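Local coordinates for phospholyase (PDB 5G4I), which catalyses, as a pyridoxal-phosphate-dependent phospholyase of the class III aminotransferase family, the elimination of phosphate from its substrate, probably phosphoethanolamine, at residues G366-I371 / V410-P415; D59-V64 / L400-G405; H210-F215 / R242-L247; R172-P177 / A196-A201; Y91-V96 / G314-S319. One frame throughout, in Å; residues are numbered along the deposited sequence. Where two conformers were deposited one is given.

Contact 1: residues G366-I371 / V410-P415. With PO4 (phosphate ion), chain D.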
# COMPACT_ATOMS: atom_id res chain seq x y z
N GLY A 366 28.37 7.95 -1.84
CA GLY A 366 28.13 6.57 -1.58
C GLY A 366 27.82 5.89 -2.89
O GLY A 366 28.58 6.04 -3.87
N LEU A 367 26.73 5.16 -2.97
CA LEU A 367 26.34 4.47 -4.24
C LEU A 367 25.11 5.16 -4.90
O LEU A 367 24.34 4.50 -5.62
CB LEU A 367 26.18 2.95 -4.08
CG LEU A 367 27.46 2.19 -3.82
CD1 LEU A 367 27.23 0.73 -3.62
CD2 LEU A 367 28.41 2.39 -5.03
N PHE A 368 24.97 6.47 -4.73
CA PHE A 368 23.99 7.29 -5.50
C PHE A 368 24.78 8.44 -6.09
O PHE A 368 25.08 9.44 -5.43
CB PHE A 368 22.78 7.74 -4.66
CG PHE A 368 21.55 8.04 -5.43
CD1 PHE A 368 21.58 8.63 -6.72
CD2 PHE A 368 20.28 7.70 -4.93
CE1 PHE A 368 20.39 8.96 -7.42
CE2 PHE A 368 19.16 8.03 -5.65
CZ PHE A 368 19.20 8.60 -6.92
N PHE A 369 25.14 8.30 -7.38
CA PHE A 369 26.02 9.32 -8.05
C PHE A 369 25.39 9.77 -9.33
O PHE A 369 24.58 9.10 -9.99
CB PHE A 369 27.49 8.84 -8.34
CG PHE A 369 28.50 9.14 -7.24
CD1 PHE A 369 29.17 10.36 -7.17
CD2 PHE A 369 28.79 8.17 -6.27
CE1 PHE A 369 30.00 10.65 -6.19
CE2 PHE A 369 29.71 8.46 -5.23
CZ PHE A 369 30.32 9.62 -5.24
N GLY A 370 25.79 10.97 -9.75
CA GLY A 370 25.37 11.51 -11.04
C GLY A 370 26.33 12.57 -11.58
O GLY A 370 27.20 13.06 -10.90
N ILE A 371 26.12 12.87 -12.86
CA ILE A 371 26.83 14.00 -13.53
C ILE A 371 25.82 14.74 -14.45
O ILE A 371 25.02 14.10 -15.14
CB ILE A 371 28.05 13.49 -14.38
CG1 ILE A 371 27.72 12.27 -15.26
CG2 ILE A 371 29.23 13.23 -13.43
CD1 ILE A 371 28.81 11.93 -16.31
N VAL A 410 20.63 14.90 -15.91
CA VAL A 410 21.55 14.37 -14.88
C VAL A 410 21.56 12.85 -14.98
O VAL A 410 20.56 12.19 -14.74
CB VAL A 410 21.19 14.85 -13.48
CG1 VAL A 410 22.17 14.27 -12.46
CG2 VAL A 410 21.11 16.36 -13.39
N LEU A 411 22.71 12.32 -15.43
CA LEU A 411 22.87 10.88 -15.61
C LEU A 411 23.00 10.26 -14.24
O LEU A 411 23.74 10.81 -13.42
CB LEU A 411 24.13 10.72 -16.57
CG LEU A 411 24.27 9.54 -17.40
CD1 LEU A 411 23.20 9.47 -18.49
CD2 LEU A 411 25.62 9.52 -18.01
N LYS A 412 22.16 9.25 -13.96
CA LYS A 412 21.97 8.70 -12.62
C LYS A 412 22.41 7.26 -12.53
O LYS A 412 21.95 6.42 -13.34
CB LYS A 412 20.56 8.70 -12.30
CG LYS A 412 20.21 8.17 -10.93
CD LYS A 412 18.90 7.43 -10.99
CE LYS A 412 17.71 8.14 -10.47
NZ LYS A 412 16.61 7.21 -10.16
N MET A 413 23.16 6.99 -11.46
CA MET A 413 23.68 5.60 -11.25
C MET A 413 23.54 5.23 -9.80
O MET A 413 23.95 6.03 -8.92
CB MET A 413 25.07 5.66 -11.59
CG MET A 413 25.17 5.81 -13.11
SD MET A 413 26.57 6.49 -13.91
CE MET A 413 27.92 7.27 -13.07
N ARG A 414 22.88 4.10 -9.60
CA ARG A 414 22.30 3.75 -8.29
C ARG A 414 22.10 2.26 -8.34
O ARG A 414 21.00 1.78 -8.35
CB ARG A 414 20.96 4.56 -8.05
CG ARG A 414 20.19 4.23 -6.71
CD ARG A 414 18.69 4.65 -6.72
NE ARG A 414 18.04 3.81 -7.74
CZ ARG A 414 16.78 4.02 -8.19
NH1 ARG A 414 15.93 4.84 -7.50
NH2 ARG A 414 16.21 3.28 -9.12
N PRO A 415 23.22 1.50 -8.22
CA PRO A 415 23.12 0.01 -8.36
C PRO A 415 22.66 -0.73 -7.12
O PRO A 415 22.69 -0.07 -6.01
CB PRO A 415 24.58 -0.37 -8.68
CG PRO A 415 25.41 0.68 -7.97
CD PRO A 415 24.63 1.96 -8.15
P PO4 D . 12.90 5.13 -9.45
O1 PO4 D . 13.55 5.86 -8.42
O2 PO4 D . 13.24 3.64 -9.53
O3 PO4 D . 13.82 5.60 -10.57
O4 PO4 D . 11.44 5.39 -9.74

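Contact 2: residues D59-V64 / L400-G405. With PO4 (phosphate ion), chain D.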
# COMPACT_ATOMS: atom_id res chain seq x y z
N ASP A 59 23.65 -4.11 -13.79
CA ASP A 59 22.64 -3.22 -13.20
C ASP A 59 23.25 -2.02 -12.52
O ASP A 59 23.78 -2.18 -11.40
CB ASP A 59 21.74 -4.02 -12.23
CG ASP A 59 20.48 -3.26 -11.79
OD1 ASP A 59 20.43 -2.02 -11.97
OD2 ASP A 59 19.59 -3.98 -11.27
N GLY A 60 23.26 -0.84 -13.16
CA GLY A 60 23.63 0.44 -12.53
C GLY A 60 22.52 1.36 -12.07
O GLY A 60 22.73 2.58 -11.92
N TYR A 61 21.33 0.74 -11.89
CA TYR A 61 20.10 1.52 -11.68
C TYR A 61 19.19 1.12 -10.53
O TYR A 61 18.57 1.99 -9.90
CB TYR A 61 19.25 1.57 -13.04
CG TYR A 61 17.88 2.21 -12.90
CD1 TYR A 61 17.77 3.53 -12.69
CD2 TYR A 61 16.78 1.41 -12.71
CE1 TYR A 61 16.52 4.09 -12.40
CE2 TYR A 61 15.55 1.95 -12.41
CZ TYR A 61 15.49 3.27 -12.32
OH TYR A 61 14.21 3.76 -11.99
N ASN A 62 18.96 -0.18 -10.33
CA ASN A 62 17.85 -0.63 -9.44
C ASN A 62 18.21 -0.64 -7.97
O ASN A 62 19.12 -1.37 -7.55
CB ASN A 62 17.31 -1.99 -9.88
CG ASN A 62 16.54 -1.87 -11.21
OD1 ASN A 62 15.45 -1.27 -11.27
ND2 ASN A 62 17.23 -2.26 -12.31
N ASN A 63 17.45 0.13 -7.16
CA ASN A 63 17.61 0.13 -5.72
C ASN A 63 16.64 -0.78 -4.93
O ASN A 63 16.92 -1.12 -3.76
CB ASN A 63 17.50 1.52 -5.13
CG ASN A 63 16.15 2.17 -5.33
OD1 ASN A 63 15.34 1.76 -6.15
ND2 ASN A 63 15.91 3.25 -4.53
N VAL A 64 15.57 -1.28 -5.54
CA VAL A 64 14.69 -2.19 -4.89
C VAL A 64 15.41 -3.52 -4.49
O VAL A 64 15.26 -4.00 -3.33
CB VAL A 64 13.35 -2.39 -5.69
CG1 VAL A 64 12.57 -3.57 -5.16
CG2 VAL A 64 12.54 -1.11 -5.67
N LEU A 400 22.90 -0.83 -17.50
CA LEU A 400 21.61 -0.15 -17.28
C LEU A 400 21.79 1.08 -16.37
O LEU A 400 22.19 0.92 -15.22
CB LEU A 400 20.57 -1.13 -16.63
CG LEU A 400 20.36 -2.44 -17.38
CD1 LEU A 400 19.37 -3.32 -16.57
CD2 LEU A 400 19.91 -2.19 -18.80
N ILE A 401 21.53 2.27 -16.87
CA ILE A 401 21.50 3.53 -16.17
C ILE A 401 20.24 4.36 -16.58
O ILE A 401 19.50 3.96 -17.48
CB ILE A 401 22.81 4.32 -16.35
CG1 ILE A 401 23.03 4.72 -17.82
CG2 ILE A 401 24.02 3.61 -15.73
CD1 ILE A 401 24.07 5.79 -18.00
N SER A 402 20.02 5.44 -15.92
CA SER A 402 18.88 6.32 -16.22
C SER A 402 19.27 7.81 -16.05
O SER A 402 20.44 8.22 -16.02
CB SER A 402 17.66 5.96 -15.38
OG SER A 402 16.46 6.48 -16.03
N ARG A 403 18.25 8.69 -15.93
CA ARG A 403 18.46 10.13 -15.68
C ARG A 403 17.41 10.76 -14.79
O ARG A 403 16.32 10.15 -14.60
CB ARG A 403 18.51 10.92 -17.00
CG ARG A 403 17.27 10.73 -17.84
CD ARG A 403 17.23 11.67 -19.07
NE ARG A 403 16.20 11.28 -20.05
CZ ARG A 403 16.06 11.88 -21.26
NH1 ARG A 403 16.83 12.95 -21.62
NH2 ARG A 403 15.16 11.41 -22.12
N VAL A 404 17.73 11.92 -14.25
CA VAL A 404 16.85 12.69 -13.39
C VAL A 404 17.00 14.17 -13.68
O VAL A 404 17.93 14.60 -14.37
CB VAL A 404 17.16 12.48 -11.84
CG1 VAL A 404 16.62 11.20 -11.36
CG2 VAL A 404 18.57 12.66 -11.44
N GLY A 405 16.17 14.99 -13.02
CA GLY A 405 16.29 16.43 -12.97
C GLY A 405 15.25 17.18 -13.85
O GLY A 405 14.80 16.61 -14.85
P PO4 D . 12.90 5.13 -9.45
O1 PO4 D . 13.55 5.86 -8.42
O2 PO4 D . 13.24 3.64 -9.53
O3 PO4 D . 13.82 5.60 -10.57
O4 PO4 D . 11.44 5.39 -9.74

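Contact 3: residues H210-F215 / R242-L247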
# COMPACT_ATOMS: atom_id res chain seq x y z
N HIS A 210 -3.84 28.17 6.50
CA HIS A 210 -3.38 26.77 6.57
C HIS A 210 -2.42 26.48 7.69
O HIS A 210 -2.32 25.35 8.19
CB HIS A 210 -2.71 26.38 5.24
CG HIS A 210 -3.46 26.78 4.01
ND1 HIS A 210 -4.66 26.24 3.61
CD2 HIS A 210 -3.15 27.72 3.11
CE1 HIS A 210 -5.05 26.84 2.50
NE2 HIS A 210 -4.14 27.72 2.16
N GLY A 211 -1.63 27.48 8.12
CA GLY A 211 -0.57 27.24 9.04
C GLY A 211 0.49 26.29 8.45
O GLY A 211 0.44 26.01 7.24
N VAL A 212 1.44 25.85 9.26
CA VAL A 212 2.48 24.91 8.76
C VAL A 212 2.32 23.58 9.51
O VAL A 212 2.50 23.47 10.75
CB VAL A 212 3.90 25.48 9.00
CG1 VAL A 212 4.95 24.46 8.46
CG2 VAL A 212 4.06 26.84 8.33
N SER A 213 2.03 22.49 8.74
CA SER A 213 2.00 21.13 9.27
C SER A 213 3.42 20.44 9.16
O SER A 213 3.91 19.90 10.14
CB SER A 213 0.92 20.27 8.57
OG SER A 213 0.88 18.95 9.14
N VAL A 214 3.99 20.51 7.97
CA VAL A 214 5.24 19.76 7.72
C VAL A 214 6.16 20.46 6.71
O VAL A 214 5.69 21.18 5.79
CB VAL A 214 5.00 18.35 7.15
CG1 VAL A 214 4.17 17.48 8.06
CG2 VAL A 214 4.45 18.32 5.83
N PHE A 215 7.46 20.13 6.81
CA PHE A 215 8.44 20.16 5.68
C PHE A 215 8.79 18.69 5.38
O PHE A 215 9.18 17.97 6.32
CB PHE A 215 9.72 20.96 6.11
CG PHE A 215 10.89 20.85 5.18
CD1 PHE A 215 10.80 21.26 3.89
CD2 PHE A 215 12.16 20.40 5.66
CE1 PHE A 215 11.92 21.25 3.01
CE2 PHE A 215 13.22 20.35 4.79
CZ PHE A 215 13.14 20.78 3.49
N ARG A 242 9.50 24.53 13.12
CA ARG A 242 9.12 24.23 14.52
C ARG A 242 8.58 25.49 15.20
O ARG A 242 7.62 25.38 15.98
CB ARG A 242 10.26 23.55 15.24
CG ARG A 242 10.41 22.08 14.66
CD ARG A 242 11.69 21.49 15.04
NE ARG A 242 11.74 20.09 14.47
CZ ARG A 242 12.88 19.43 14.32
NH1 ARG A 242 14.07 19.99 14.56
NH2 ARG A 242 12.84 18.17 13.84
N ALA A 243 9.13 26.64 14.83
CA ALA A 243 8.62 27.91 15.50
C ALA A 243 7.17 28.15 14.98
O ALA A 243 6.39 28.89 15.64
CB ALA A 243 9.51 29.04 15.17
N ALA A 244 6.82 27.66 13.79
CA ALA A 244 5.48 27.75 13.21
C ALA A 244 4.55 26.61 13.68
O ALA A 244 3.43 26.53 13.18
CB ALA A 244 5.51 27.79 11.70
N GLY A 245 5.01 25.73 14.59
CA GLY A 245 4.18 24.66 15.09
C GLY A 245 4.10 23.41 14.20
O GLY A 245 3.22 22.59 14.40
N GLY A 246 5.05 23.27 13.33
CA GLY A 246 5.10 22.13 12.37
C GLY A 246 6.17 21.10 12.71
O GLY A 246 6.97 21.25 13.67
N LEU A 247 6.22 20.03 11.89
CA LEU A 247 7.14 18.88 12.04
C LEU A 247 7.98 18.72 10.78
O LEU A 247 7.62 19.17 9.69
CB LEU A 247 6.35 17.55 12.28
CG LEU A 247 5.34 17.57 13.45
CD1 LEU A 247 4.56 16.27 13.55
CD2 LEU A 247 6.05 17.83 14.77
O HOH W 1 1.83 27.90 11.42

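Contact 4: residues R172-P177 / A196-A201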
# COMPACT_ATOMS: atom_id res chain seq x y z
N ARG A 172 3.31 25.16 -0.48
CA ARG A 172 4.29 26.05 -1.06
C ARG A 172 5.50 25.27 -1.51
O ARG A 172 6.06 24.51 -0.68
CB ARG A 172 4.68 27.22 -0.10
CG ARG A 172 3.51 28.15 0.30
CD ARG A 172 2.96 28.99 -0.88
NE ARG A 172 1.88 29.87 -0.39
CZ ARG A 172 0.63 29.47 -0.25
NH1 ARG A 172 0.22 28.23 -0.49
NH2 ARG A 172 -0.30 30.25 0.40
N ALA A 173 5.90 25.47 -2.80
CA ALA A 173 7.08 24.82 -3.37
C ALA A 173 8.33 25.69 -3.24
O ALA A 173 8.29 26.93 -3.53
CB ALA A 173 6.79 24.52 -4.79
N LEU A 174 9.44 25.14 -2.76
CA LEU A 174 10.72 25.84 -2.50
C LEU A 174 11.74 25.53 -3.57
O LEU A 174 11.92 24.37 -3.98
CB LEU A 174 11.29 25.45 -1.11
CG LEU A 174 10.41 25.76 0.13
CD1 LEU A 174 10.90 25.08 1.36
CD2 LEU A 174 10.25 27.25 0.32
N ARG A 175 12.51 26.54 -3.98
CA ARG A 175 13.70 26.28 -4.81
C ARG A 175 14.85 25.95 -3.88
O ARG A 175 15.34 26.80 -3.12
CB ARG A 175 14.05 27.54 -5.68
CG ARG A 175 15.28 27.30 -6.59
CD ARG A 175 15.12 26.25 -7.72
NE ARG A 175 14.00 26.54 -8.60
CZ ARG A 175 14.04 26.83 -9.89
NH1 ARG A 175 15.19 26.84 -10.58
NH2 ARG A 175 12.90 27.12 -10.51
N ILE A 176 15.22 24.65 -3.81
CA ILE A 176 16.24 24.20 -2.83
C ILE A 176 17.63 24.64 -3.37
O ILE A 176 17.90 24.41 -4.56
CB ILE A 176 16.15 22.66 -2.68
CG1 ILE A 176 14.76 22.14 -2.25
CG2 ILE A 176 17.25 22.10 -1.76
CD1 ILE A 176 14.35 22.50 -0.82
N PRO A 177 18.47 25.28 -2.55
CA PRO A 177 19.75 25.84 -3.04
C PRO A 177 20.78 24.72 -3.38
O PRO A 177 20.89 23.72 -2.64
CB PRO A 177 20.23 26.71 -1.90
CG PRO A 177 19.57 26.16 -0.69
CD PRO A 177 18.22 25.71 -1.17
N ALA A 196 15.33 33.32 3.25
CA ALA A 196 14.26 34.36 3.14
C ALA A 196 13.08 33.88 2.35
O ALA A 196 11.90 34.22 2.68
CB ALA A 196 14.84 35.64 2.49
N ASP A 197 13.31 33.06 1.33
CA ASP A 197 12.22 32.44 0.60
C ASP A 197 11.37 31.49 1.53
O ASP A 197 10.11 31.42 1.42
CB ASP A 197 12.72 31.57 -0.58
CG ASP A 197 13.29 32.32 -1.75
OD1 ASP A 197 13.27 33.53 -1.78
OD2 ASP A 197 13.79 31.55 -2.68
N VAL A 198 12.04 30.77 2.46
CA VAL A 198 11.34 29.94 3.42
C VAL A 198 10.47 30.84 4.37
O VAL A 198 9.26 30.49 4.63
CB VAL A 198 12.29 29.05 4.25
CG1 VAL A 198 11.60 28.30 5.34
CG2 VAL A 198 13.05 28.10 3.36
N ASP A 199 11.04 31.94 4.91
CA ASP A 199 10.29 32.89 5.72
C ASP A 199 8.99 33.35 4.99
O ASP A 199 7.88 33.30 5.59
CB ASP A 199 11.09 34.14 5.99
CG ASP A 199 12.38 33.92 6.85
OD1 ASP A 199 12.39 32.96 7.67
OD2 ASP A 199 13.24 34.87 6.73
N ALA A 200 9.14 33.64 3.68
CA ALA A 200 7.99 34.12 2.90
C ALA A 200 6.91 33.07 2.73
O ALA A 200 5.68 33.29 2.75
CB ALA A 200 8.43 34.74 1.55
N ALA A 201 7.35 31.83 2.41
CA ALA A 201 6.42 30.71 2.20
C ALA A 201 5.61 30.45 3.48
O ALA A 201 4.37 30.21 3.44
CB ALA A 201 7.22 29.43 1.85
O HOH W 2 12.62 29.01 -2.58

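Contact 5: residues Y91-V96 / G314-S319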
# COMPACT_ATOMS: atom_id res chain seq x y z
N TYR A 91 -3.34 -11.15 16.15
CA TYR A 91 -2.79 -12.22 16.99
C TYR A 91 -1.29 -11.96 17.28
O TYR A 91 -0.57 -11.47 16.35
CB TYR A 91 -2.95 -13.56 16.25
CG TYR A 91 -4.32 -13.96 15.83
CD1 TYR A 91 -5.27 -14.40 16.74
CD2 TYR A 91 -4.69 -13.86 14.50
CE1 TYR A 91 -6.55 -14.78 16.31
CE2 TYR A 91 -5.93 -14.23 14.03
CZ TYR A 91 -6.89 -14.69 14.95
OH TYR A 91 -8.16 -15.05 14.51
N LEU A 92 -0.79 -12.26 18.48
CA LEU A 92 0.62 -12.10 18.76
C LEU A 92 1.46 -13.05 17.93
O LEU A 92 1.02 -14.21 17.64
CB LEU A 92 0.96 -12.34 20.25
CG LEU A 92 0.48 -11.32 21.25
CD1 LEU A 92 0.79 -11.85 22.66
CD2 LEU A 92 1.24 -10.00 21.07
N ASN A 93 2.64 -12.63 17.51
CA ASN A 93 3.59 -13.47 16.73
C ASN A 93 4.97 -12.78 16.90
O ASN A 93 5.09 -11.53 16.83
CB ASN A 93 3.21 -13.67 15.28
CG ASN A 93 4.12 -14.67 14.54
OD1 ASN A 93 3.85 -15.97 14.52
ND2 ASN A 93 5.18 -14.19 14.00
N SER A 94 6.03 -13.58 17.06
CA SER A 94 7.34 -13.02 17.38
C SER A 94 8.03 -12.31 16.20
O SER A 94 8.89 -11.43 16.43
CB SER A 94 8.32 -14.04 17.97
OG SER A 94 8.66 -14.98 17.04
N ARG A 95 7.77 -12.70 14.95
CA ARG A 95 8.58 -12.18 13.83
C ARG A 95 8.48 -10.66 13.66
O ARG A 95 9.54 -9.99 13.42
CB ARG A 95 8.27 -12.85 12.45
CG ARG A 95 8.30 -14.38 12.42
CD ARG A 95 9.55 -15.08 12.93
NE ARG A 95 10.79 -14.60 12.37
CZ ARG A 95 11.35 -14.98 11.21
NH1 ARG A 95 10.68 -15.76 10.37
NH2 ARG A 95 12.55 -14.52 10.82
N VAL A 96 7.27 -10.10 13.77
CA VAL A 96 7.13 -8.64 13.65
C VAL A 96 7.87 -7.87 14.76
O VAL A 96 8.42 -6.79 14.52
CB VAL A 96 5.65 -8.17 13.54
CG1 VAL A 96 4.84 -8.50 14.79
CG2 VAL A 96 5.57 -6.68 13.15
N GLY A 314 3.22 -5.71 8.68
CA GLY A 314 3.71 -6.50 9.84
C GLY A 314 3.33 -7.93 9.90
O GLY A 314 3.42 -8.57 10.97
N ASN A 315 2.80 -8.47 8.81
CA ASN A 315 2.60 -9.91 8.77
C ASN A 315 3.97 -10.63 8.92
O ASN A 315 5.03 -10.04 8.68
CB ASN A 315 1.84 -10.31 7.48
CG ASN A 315 2.71 -10.26 6.20
OD1 ASN A 315 3.62 -11.06 5.99
ND2 ASN A 315 2.43 -9.30 5.33
N PRO A 316 4.00 -11.94 9.34
CA PRO A 316 5.23 -12.58 9.62
C PRO A 316 6.19 -12.76 8.40
O PRO A 316 7.40 -12.81 8.56
CB PRO A 316 4.79 -14.00 10.13
CG PRO A 316 3.39 -13.80 10.61
CD PRO A 316 2.82 -12.75 9.73
N VAL A 317 5.59 -12.93 7.18
CA VAL A 317 6.38 -13.13 5.97
C VAL A 317 7.13 -11.83 5.50
O VAL A 317 8.34 -11.80 5.24
CB VAL A 317 5.54 -13.76 4.85
CG1 VAL A 317 6.31 -13.78 3.56
CG2 VAL A 317 5.14 -15.15 5.28
N SER A 318 6.39 -10.69 5.50
CA SER A 318 7.00 -9.38 5.33
C SER A 318 8.10 -9.11 6.38
O SER A 318 9.19 -8.62 6.02
CB SER A 318 5.93 -8.27 5.42
OG SER A 318 5.05 -8.32 4.29
N SER A 319 7.82 -9.46 7.63
CA SER A 319 8.82 -9.28 8.71
C SER A 319 10.06 -10.14 8.45
O SER A 319 11.20 -9.67 8.67
CB SER A 319 8.17 -9.60 10.05
OG SER A 319 7.03 -8.76 10.33

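Contact 1: residues G366-I371 / V410-P415
Strands 368-371 and 410-413 run antiparallel, with axes 4.7 Å apart at their closest and 156° between their directions, and four backbone hydrogen bonds join them: F369 N to M413 O and M413 N to F369 O, then I371 N to L411 O and L411 N to I371 O. Between these pairs lies the non-hydrogen-bonded pair G370 and K412, where G370 CA sits 3.0 Å from L411 O, and any side chain on G370 would run into that carbonyl. On the face of K412, the F368 ring carries the contact. R414 CG lies over one face of this ring in a CH-pi contact, 4.1 Å from the centroid, and R414 CD reaches F368 CE2 at 3.6 Å. K412 crosses the ring obliquely, its CG 3.6 Å from F368 CE1. On the other face I371 and L411 lie side by side, and M413 and L411 pack on helix 421-436. Both strands belong to the mixed sheet that also holds strand 399-404, distinct from the mainly parallel sheet of the large domain. R414 CG stands anti to the backbone N (chi1 177°), carrying the chain along F368 to a guanidinium tilted 69° from the ring. There NH1 donates to PO4 O1 at 2.7 Å and NH2 to PO4 O2 at 3.0 Å, while K412 NZ lies 3.2 Å from PO4 O3. R414 NH1 also bonds Q254, a cofactor-binding residue. With a leucine for R414, the phosphate would probably lose two N-H donors and their charge, and Q254 OE1 the bond from NH1.

Contact 2: residues D59-V64 / L400-G405
Y61 lays its ring beside S402, with Y61 CD1 3.6 Å from S402 CB. Its CG is anti to the backbone N (chi1 173°), which sends the ring past S402 with its hydroxyl toward a bound phosphate ion. PO4 O3 lies at the ring edge, near its plane, and accepts from Y61 OH; the modelled separation is doubtfully short. Further back D59 and L400 form a parallel bridge and G60 N gives a weak bond to L400 O at 2.9 Å. G60 CA faces that carbonyl, which a side chain would strike. D59 shapes the turn that delivers Y61: OD1 accepts from Y61 N, nearly along its C-O axis, and from N62 N, both at 2.9 Å, the first bond an Asx turn, the second an Asx motif. D59 OD2 takes N62 ND2 at 3.1 Å and is also bonded to H69. R414 makes a cation-pi contact with the Y61 ring, and N62 bonds H88 and, weakly, Y91 of the second subunit. R414, Q254 and R90 of the second subunit also bond the phosphate. Although the ion probably comes from the crystallisation liquor, this interface pocket of two arginines and a hydroxyl could suit an anionic group near the cofactor.

Contact 3: residues H210-F215 / R242-L247
S213 O and L247 N form the tight end of this contact, a 2.9 Å hydrogen bond. The next bond runs from F215 N to L247 O at 3.0 Å. V214 CA adds a CA-H...O contact to the same oxygen at 3.1 Å, and V214 and L247 make a parallel bridge. G246 packs against two successive carbonyls, its CA 3.3 Å from V212 O and 3.4 Å from S213 O, and a side chain there would collide with V212 O. The opposite end is looser and wetter. V212 CG2 touches the methyl of A244 at 3.8 Å, and both rest on I202 of helix 187-207. The backbones here are linked through a water, which accepts from V212 N and donates to A244 O at 2.7 Å. G245 is exposed; its positive phi closes helix 233-243 in a Schellman motif, with G245 N bonded to R242 O. This turn redirects the chain from the helix into strand 247-251. Strand 214-217, helix 233-243 and strand 247-251 thus form a beta-alpha-beta crossover, the repeating architecture of the large domain in fold type I pyridoxal-phosphate enzymes.

Contact 4: residues R172-P177 / A196-A201
The methyl of A201 is the centre of this contact, with R172 CB 3.9 Å away and L174 CD2 at 4.0 Å. L174 also sends its second branch to the helix, CD1 reaching V198 CG2 at 4.2 Å. The leucine spans one helical turn in this way because its CG is anti to the carbonyl carbon (chi1 -61°), which swings the two methyls toward A201 and V198. R172 CG passes 3.9 Å from A201 O. Strand 172-174 and helix 196-201 run antiparallel, 177° between directions, with axes 9.4 Å apart. This is the usual layering of an alpha/beta fold: helix 187-207 lies against the large-domain sheet at strand 171-174, the outermost strand on that side within the chain, and A201 also touches L141 of the neighbouring strand. Toward solvent, a water accepts from R175 N at 2.8 Å and donates to D197 OD2 at 2.8 Å, joining the strand end to the helix without a direct bond. In the outer shell, the R172 chain bends at chi2 (-67°), and its guanidinium bonds the carbonyl of A169 and the hydroxyl of S204, which fixes the arginine stem beside A201. Y233 of helix 233-243 packs on both L174 and V198.

Contact 5: residues Y91-V96 / G314-S319
S319 points at V96, with S319 OG 3.3 Å from V96 CA and 3.5 Å from V96 CB. V96 CB also sits 3.4 Å from G314 O, and V96 CG2, anti to the backbone N, lies alongside the same carbonyl. S319 CB packs on R95 O at 3.7 Å. R95 sets its first carbons against the opposite helix turn, CB 4.0 Å from P316 O, before its chain folds at chi2 and chi3 and leads the guanidinium away to Q81 and E98. N93 crosses the P316 ring at about a right angle. The S319 hydroxyl is turned back into its own helix: OG donates to N315 O at 2.9 Å from above the carbonyl plane, and S319 N gives that oxygen a second bond. N315 is the N-cap of helix 316-331, its OD1 accepting from S318 N at 2.8 Å. Were S319 an alanine, N315 O would probably keep only the backbone donor of that residue and a gap would open beside V96. No hydrogen bond crosses between the segments. The starts of helices 94-104 and 316-331 are joined by van der Waals contact, and the buried hydroxyl of S319 meets its polar need within its own helix.

From the N terminus, D59-V64 opens contact 2, which closes only at L400-G405. Within that long loop Y91-V96 opens contact 5, closed at G314-S319, and inside it contacts 4 and 3 close in series, tying helix 187-207 and then strands 214-217 and 247-251 into the large-domain sheet. These two touch where F215 meets L174. Contact 1 opens at G366-I371, still inside the loop of contact 2, and closes beyond it at V410-P415, so the two cross. They meet as neighbours in the second sheet and share the phosphate, R414 bonding G60 and Y61. Contacts 2 and 5 both reach the second subunit, while contacts 1 and 3 lie about 33 Å apart between centres.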